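Long-range contacts in LAS seventeen-binding protein 3 (Saccharomyces cerevisiae, PDB 1OOT), which interacts with Las17 and probably binds actin filaments and phosphatidylinositol lipids as a whole protein, this chain being its SH3 domain: residues A[18-23]-A[50-55]; A[24-29]-A[44-49]. All coordinates share one frame; numbering follows the deposited sequence. Where two conformers were deposited one is given.

Both interactions lie in one small SH3 beta-barrel and reach the same sheet, interaction 1 at strand 48-53 and interaction 2 at its neighbour 40-45, but they lie at different depths. Interaction 1 sits near the centre of the chain: the last part of the RT loop is pinned to strand 48-53 by two backbone bonds, and Leu20, Phe22 and Phe52 bury apolar surface beneath it. Interaction 2 lies at the surface, where strand 27-30 pairs with strand 40-45 close to the distal turn; a hydrogen-bonded backbone pair is supplemented there by an Asp26-Asn46 bond and bridging waters. The two meet where the Phe22 ring packs against Ile28 and Leu20 against the backbone of Arg48.

Interaction 1: A[18-23]-A[50-55]; sequences GDLPFR and GIFPAN
The Phe22 ring turns its edge toward the face of Phe52 in an offset edge-to-face pair, with centroids 5.5 Å apart and planes at 82°. At that edge CE2 of Phe22 lies 3.6 Å from CB of Phe52 and near CG, while Leu20 CD2 approaches Phe52 CD2 obliquely at 4.0 Å. The cluster belongs to the hydrophobic core of the SH3 barrel, where the end of the RT loop crosses strand 48-53; Ile28, Ile30 and Trp41 also pack on Phe52. Leu20 holds its CG anti to the backbone N (chi1 176°), which sets its side chain alongside Phe52, both pointing the same way. An alanine in place of Phe52 would probably open a gap between Leu20 and Phe22 and leave the Phe22 edge without its aromatic partner. The buried carbonyl oxygen of Leu20 has no polar partner in the model. Beside the aromatic cluster the backbones form a single bridge between Asp19 and Ile51. Gly50 fits closely beneath the loop, its CA 3.2 Å from Gly18 O. Ile51 N donates to Gly18 O in the carbonyl plane at 2.9 Å, and Leu20 N returns a bond to Ile51 O at 2.8 Å, tilted 32° from the plane of that carbonyl.

Interaction 2: A[24-29]-A[44-49]; sequences KGDVIT and RVNGRE
Thr29 lies over the start of the Arg44 side chain, its CB 3.8 Å from CG of Arg44, and its methyl CG2 reaches on toward NE and NH2. The two residues form an antiparallel hydrogen-bonded pair in the SH3 sheet, where strands 27-30 and 40-45 make a hairpin and Thr29 and Arg44 point to the same face. Two backbone bonds close the pair: Thr29 N to Arg44 O and Arg44 N to Thr29 O. Arg44 CG stands between its backbone N and carbonyl carbon (chi1 61°), and from there the chain runs extended to NE, carrying the guanidinium past the threonine. Water 3 lies in the guanidinium plane, accepts from Arg44 NE at 2.8 Å and also hydrogen-bonds Thr29 OG1, so that the two side chains are tied by solvent as well as by packing. Next along the strand Val45 points toward 24-29: CG1 touches Ile28 CG1 at 4.0 Å, on the side that leads into the core, while CG2 sits 3.3 Å from Val27 O. Strand 40-45 then ends in the distal turn, a type I' beta turn from Val45 to Arg48 with Asn46 and Gly47 at its middle, and Val45 and Arg48 exchange two backbone bonds. Asn46 reaches back from this turn to Asp26, which belongs to the diverging turn and also accepts from Arg23 N through OD2. Carboxylate and amide planes stand 72° apart. Water 1 donates to Asp26 OD2 at 2.6 Å and makes a weak link to the amide nitrogen; water 2 bridges Asp26 OD1 and Asn46 OD1, donating to both. The direct bond is long: Asn46 ND2 comes from above the carboxylate plane to within 3.3 Å of Asp26 OD2.

Interaction 1: A[18-23]-A[50-55]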
loop_
_atom_site.group_PDB
_atom_site.type_symbol
_atom_site.label_atom_id
_atom_site.label_comp_id
_atom_site.label_asym_id
_atom_site.label_seq_id
_atom_site.Cartn_x
_atom_site.Cartn_y
_atom_site.Cartn_z
ATOM N N GLY A 18 -3.609 1.865 -12.049
ATOM C CA GLY A 18 -2.328 1.696 -11.407
ATOM C C GLY A 18 -2.356 1.686 -9.882
ATOM O O GLY A 18 -1.382 1.267 -9.276
ATOM N N ASP A 19 -3.429 2.142 -9.266
ATOM C CA ASP A 19 -3.564 2.147 -7.830
ATOM C C ASP A 19 -3.793 0.730 -7.304
ATOM O O ASP A 19 -4.483 -0.105 -7.913
ATOM C CB ASP A 19 -4.750 2.937 -7.307
ATOM C CG ASP A 19 -4.686 4.445 -7.550
ATOM O OD1 ASP A 19 -3.638 5.011 -7.905
ATOM O OD2 ASP A 19 -5.763 5.114 -7.311
ATOM N N LEU A 20 -3.303 0.502 -6.105
ATOM C CA LEU A 20 -3.566 -0.730 -5.369
ATOM C C LEU A 20 -4.642 -0.437 -4.312
ATOM O O LEU A 20 -4.346 0.216 -3.325
ATOM C CB LEU A 20 -2.324 -1.157 -4.630
ATOM C CG LEU A 20 -2.543 -2.378 -3.764
ATOM C CD1 LEU A 20 -2.818 -3.586 -4.617
ATOM C CD2 LEU A 20 -1.362 -2.611 -2.787
ATOM N N PRO A 21 -5.894 -0.896 -4.491
ATOM C CA PRO A 21 -6.903 -0.748 -3.445
ATOM C C PRO A 21 -6.641 -1.723 -2.277
ATOM O O PRO A 21 -6.016 -2.774 -2.466
ATOM C CB PRO A 21 -8.218 -1.142 -4.133
ATOM C CG PRO A 21 -7.833 -1.919 -5.306
ATOM C CD PRO A 21 -6.403 -1.674 -5.637
ATOM N N PHE A 22 -7.073 -1.319 -1.087
ATOM C CA PHE A 22 -7.047 -2.190 0.058
ATOM C C PHE A 22 -7.989 -1.665 1.139
ATOM O O PHE A 22 -8.443 -0.530 1.129
ATOM C CB PHE A 22 -5.594 -2.353 0.586
ATOM C CG PHE A 22 -4.850 -1.105 0.845
ATOM C CD1 PHE A 22 -5.133 -0.318 1.910
ATOM C CD2 PHE A 22 -3.912 -0.664 -0.077
ATOM C CE1 PHE A 22 -4.413 0.843 2.155
ATOM C CE2 PHE A 22 -3.146 0.464 0.205
ATOM C CZ PHE A 22 -3.445 1.227 1.300
ATOM N N ARG A 23 -8.241 -2.524 2.127
ATOM C CA ARG A 23 -9.079 -2.163 3.236
ATOM C C ARG A 23 -8.246 -2.047 4.475
ATOM O O ARG A 23 -7.225 -2.729 4.624
ATOM C CB ARG A 23 -10.163 -3.225 3.449
ATOM C CG ARG A 23 -11.155 -3.265 2.320
ATOM C CD ARG A 23 -12.030 -1.960 2.144
ATOM N NE ARG A 23 -12.804 -1.704 3.375
ATOM C CZ ARG A 23 -13.704 -0.744 3.533
ATOM N NH1 ARG A 23 -13.954 0.127 2.548
ATOM N NH2 ARG A 23 -14.352 -0.645 4.700
ATOM N N GLY A 50 -0.050 -2.625 -7.406
ATOM C CA GLY A 50 -0.160 -1.232 -7.767
ATOM C C GLY A 50 0.485 -0.325 -6.741
ATOM O O GLY A 50 1.210 -0.770 -5.843
ATOM N N ILE A 51 0.209 0.957 -6.895
ATOM C CA ILE A 51 0.779 1.968 -6.027
ATOM C C ILE A 51 -0.264 2.534 -5.079
ATOM O O ILE A 51 -1.488 2.477 -5.318
ATOM C CB ILE A 51 1.465 3.079 -6.813
ATOM C CG1 ILE A 51 0.508 3.776 -7.770
ATOM C CG2 ILE A 51 2.651 2.494 -7.560
ATOM C CD1 ILE A 51 1.107 5.085 -8.398
ATOM N N PHE A 52 0.196 3.024 -3.964
ATOM C CA PHE A 52 -0.695 3.526 -2.924
ATOM C C PHE A 52 0.022 4.590 -2.081
ATOM O O PHE A 52 1.258 4.564 -1.982
ATOM C CB PHE A 52 -1.176 2.389 -2.055
ATOM C CG PHE A 52 -0.052 1.694 -1.291
ATOM C CD1 PHE A 52 0.266 2.097 -0.033
ATOM C CD2 PHE A 52 0.724 0.702 -1.881
ATOM C CE1 PHE A 52 1.321 1.523 0.651
ATOM C CE2 PHE A 52 1.784 0.120 -1.242
ATOM C CZ PHE A 52 2.067 0.524 0.053
ATOM N N PRO A 53 -0.742 5.414 -1.365
ATOM C CA PRO A 53 -0.124 6.418 -0.479
ATOM C C PRO A 53 0.464 5.746 0.766
ATOM O O PRO A 53 -0.243 5.078 1.544
ATOM C CB PRO A 53 -1.298 7.317 -0.081
ATOM C CG PRO A 53 -2.526 6.513 -0.321
ATOM C CD PRO A 53 -2.209 5.502 -1.362
ATOM N N ALA A 54 1.765 5.911 0.946
ATOM C CA ALA A 54 2.431 5.168 1.954
ATOM C C ALA A 54 2.010 5.580 3.337
ATOM O O ALA A 54 2.186 4.793 4.300
ATOM C CB ALA A 54 3.906 5.294 1.811
ATOM N N ASN A 55 1.474 6.777 3.495
ATOM C CA ASN A 55 1.092 7.206 4.841
ATOM C C ASN A 55 -0.053 6.392 5.397
ATOM O O ASN A 55 -0.243 6.339 6.616
ATOM C CB ASN A 55 0.774 8.708 4.878
ATOM C CG ASN A 55 -0.193 9.109 3.800
ATOM O OD1 ASN A 55 0.140 9.057 2.599
ATOM N ND2 ASN A 55 -1.393 9.530 4.204
#

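Interaction 2: A[24-29]-A[44-49]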
loop_
_atom_site.group_PDB
_atom_site.type_symbol
_atom_site.label_atom_id
_atom_site.label_comp_id
_atom_site.label_asym_id
_atom_site.label_seq_id
_atom_site.Cartn_x
_atom_site.Cartn_y
_atom_site.Cartn_z
ATOM N N LYS A 24 -8.712 -1.215 5.384
ATOM C CA LYS A 24 -8.118 -1.085 6.683
ATOM C C LYS A 24 -7.916 -2.467 7.267
ATOM O O LYS A 24 -8.809 -3.283 7.283
ATOM C CB LYS A 24 -9.024 -0.251 7.599
ATOM C CG LYS A 24 -8.567 -0.152 9.039
ATOM C CD LYS A 24 -9.458 0.811 9.853
ATOM C CE LYS A 24 -9.064 0.632 11.328
ATOM N NZ LYS A 24 -9.967 1.207 12.312
ATOM N N GLY A 25 -6.716 -2.676 7.779
ATOM C CA GLY A 25 -6.332 -3.945 8.380
ATOM C C GLY A 25 -5.621 -4.912 7.455
ATOM O O GLY A 25 -4.979 -5.878 7.923
ATOM N N ASP A 26 -5.696 -4.683 6.144
ATOM C CA ASP A 26 -5.008 -5.540 5.210
ATOM C C ASP A 26 -3.504 -5.422 5.396
ATOM O O ASP A 26 -2.975 -4.317 5.555
ATOM C CB ASP A 26 -5.335 -5.167 3.754
ATOM C CG ASP A 26 -6.710 -5.614 3.290
ATOM O OD1 ASP A 26 -7.413 -6.413 3.983
ATOM O OD2 ASP A 26 -7.193 -5.227 2.156
ATOM N N VAL A 27 -2.799 -6.527 5.195
ATOM C CA VAL A 27 -1.356 -6.527 5.234
ATOM C C VAL A 27 -0.873 -6.567 3.776
ATOM O O VAL A 27 -1.166 -7.485 2.975
ATOM C CB VAL A 27 -0.806 -7.704 6.017
ATOM C CG1 VAL A 27 0.722 -7.706 5.915
ATOM C CG2 VAL A 27 -1.263 -7.611 7.461
ATOM N N ILE A 28 -0.198 -5.496 3.402
ATOM C CA ILE A 28 0.327 -5.301 2.051
ATOM C C ILE A 28 1.779 -5.724 1.999
ATOM O O ILE A 28 2.552 -5.418 2.898
ATOM C CB ILE A 28 0.233 -3.820 1.629
ATOM C CG1 ILE A 28 -1.232 -3.406 1.561
ATOM C CG2 ILE A 28 0.950 -3.589 0.274
ATOM C CD1 ILE A 28 -1.541 -2.087 2.154
ATOM N N THR A 29 2.153 -6.463 0.960
ATOM C CA THR A 29 3.544 -6.806 0.682
ATOM C C THR A 29 4.126 -5.634 -0.115
ATOM O O THR A 29 3.587 -5.260 -1.164
ATOM C CB THR A 29 3.593 -8.069 -0.174
ATOM O OG1 THR A 29 2.997 -9.137 0.564
ATOM C CG2 THR A 29 5.025 -8.431 -0.508
ATOM N N ARG A 44 1.400 -5.185 -3.148
ATOM C CA ARG A 44 0.391 -6.095 -3.625
ATOM C C ARG A 44 -0.368 -6.656 -2.452
ATOM O O ARG A 44 0.188 -6.814 -1.338
ATOM C CB ARG A 44 1.028 -7.222 -4.406
ATOM C CG ARG A 44 2.003 -8.074 -3.641
ATOM C CD ARG A 44 2.708 -9.098 -4.541
ATOM N NE ARG A 44 3.453 -10.049 -3.724
ATOM C CZ ARG A 44 4.588 -10.637 -4.047
ATOM N NH1 ARG A 44 5.161 -10.388 -5.192
ATOM N NH2 ARG A 44 5.140 -11.504 -3.179
ATOM N N VAL A 45 -1.650 -6.932 -2.720
ATOM C CA VAL A 45 -2.521 -7.628 -1.778
ATOM C C VAL A 45 -3.767 -7.989 -2.535
ATOM O O VAL A 45 -4.149 -7.328 -3.472
ATOM C CB VAL A 45 -2.805 -6.768 -0.514
ATOM C CG1 VAL A 45 -3.656 -5.520 -0.821
ATOM C CG2 VAL A 45 -3.497 -7.594 0.583
ATOM N N ASN A 46 -4.405 -9.055 -2.134
ATOM C CA ASN A 46 -5.680 -9.528 -2.673
ATOM C C ASN A 46 -5.636 -9.917 -4.140
ATOM O O ASN A 46 -6.690 -9.937 -4.835
ATOM C CB ASN A 46 -6.783 -8.470 -2.473
ATOM C CG ASN A 46 -7.081 -8.176 -1.012
ATOM O OD1 ASN A 46 -7.222 -9.092 -0.205
ATOM N ND2 ASN A 46 -7.158 -6.869 -0.663
ATOM N N GLY A 47 -4.435 -10.246 -4.620
ATOM C CA GLY A 47 -4.222 -10.592 -6.005
ATOM C C GLY A 47 -4.063 -9.403 -6.948
ATOM O O GLY A 47 -4.027 -9.604 -8.167
ATOM N N ARG A 48 -3.959 -8.210 -6.404
ATOM C CA ARG A 48 -3.771 -6.994 -7.178
ATOM C C ARG A 48 -2.387 -6.433 -6.866
ATOM O O ARG A 48 -1.839 -6.672 -5.769
ATOM C CB ARG A 48 -4.828 -5.964 -6.787
ATOM C CG ARG A 48 -6.242 -6.375 -7.036
ATOM C CD ARG A 48 -7.244 -5.257 -6.827
ATOM N NE ARG A 48 -8.616 -5.780 -6.943
ATOM C CZ ARG A 48 -9.342 -6.249 -5.927
ATOM N NH1 ARG A 48 -8.870 -6.285 -4.659
ATOM N NH2 ARG A 48 -10.554 -6.702 -6.176
ATOM N N GLU A 49 -1.876 -5.629 -7.804
ATOM C CA GLU A 49 -0.616 -4.966 -7.673
ATOM C C GLU A 49 -0.771 -3.521 -8.064
ATOM O O GLU A 49 -1.495 -3.201 -8.986
ATOM C CB GLU A 49 0.424 -5.574 -8.655
ATOM C CG GLU A 49 0.690 -6.982 -8.399
ATOM C CD GLU A 49 1.744 -7.594 -9.307
ATOM O OE1 GLU A 49 1.979 -7.131 -10.474
ATOM O OE2 GLU A 49 2.337 -8.517 -8.784
HETATM O O HOH W 1 -9.465 -6.091 1.150
HETATM O O HOH W 2 -8.542 -8.566 2.194
HETATM O O HOH W 3 2.051 -10.852 -1.380
#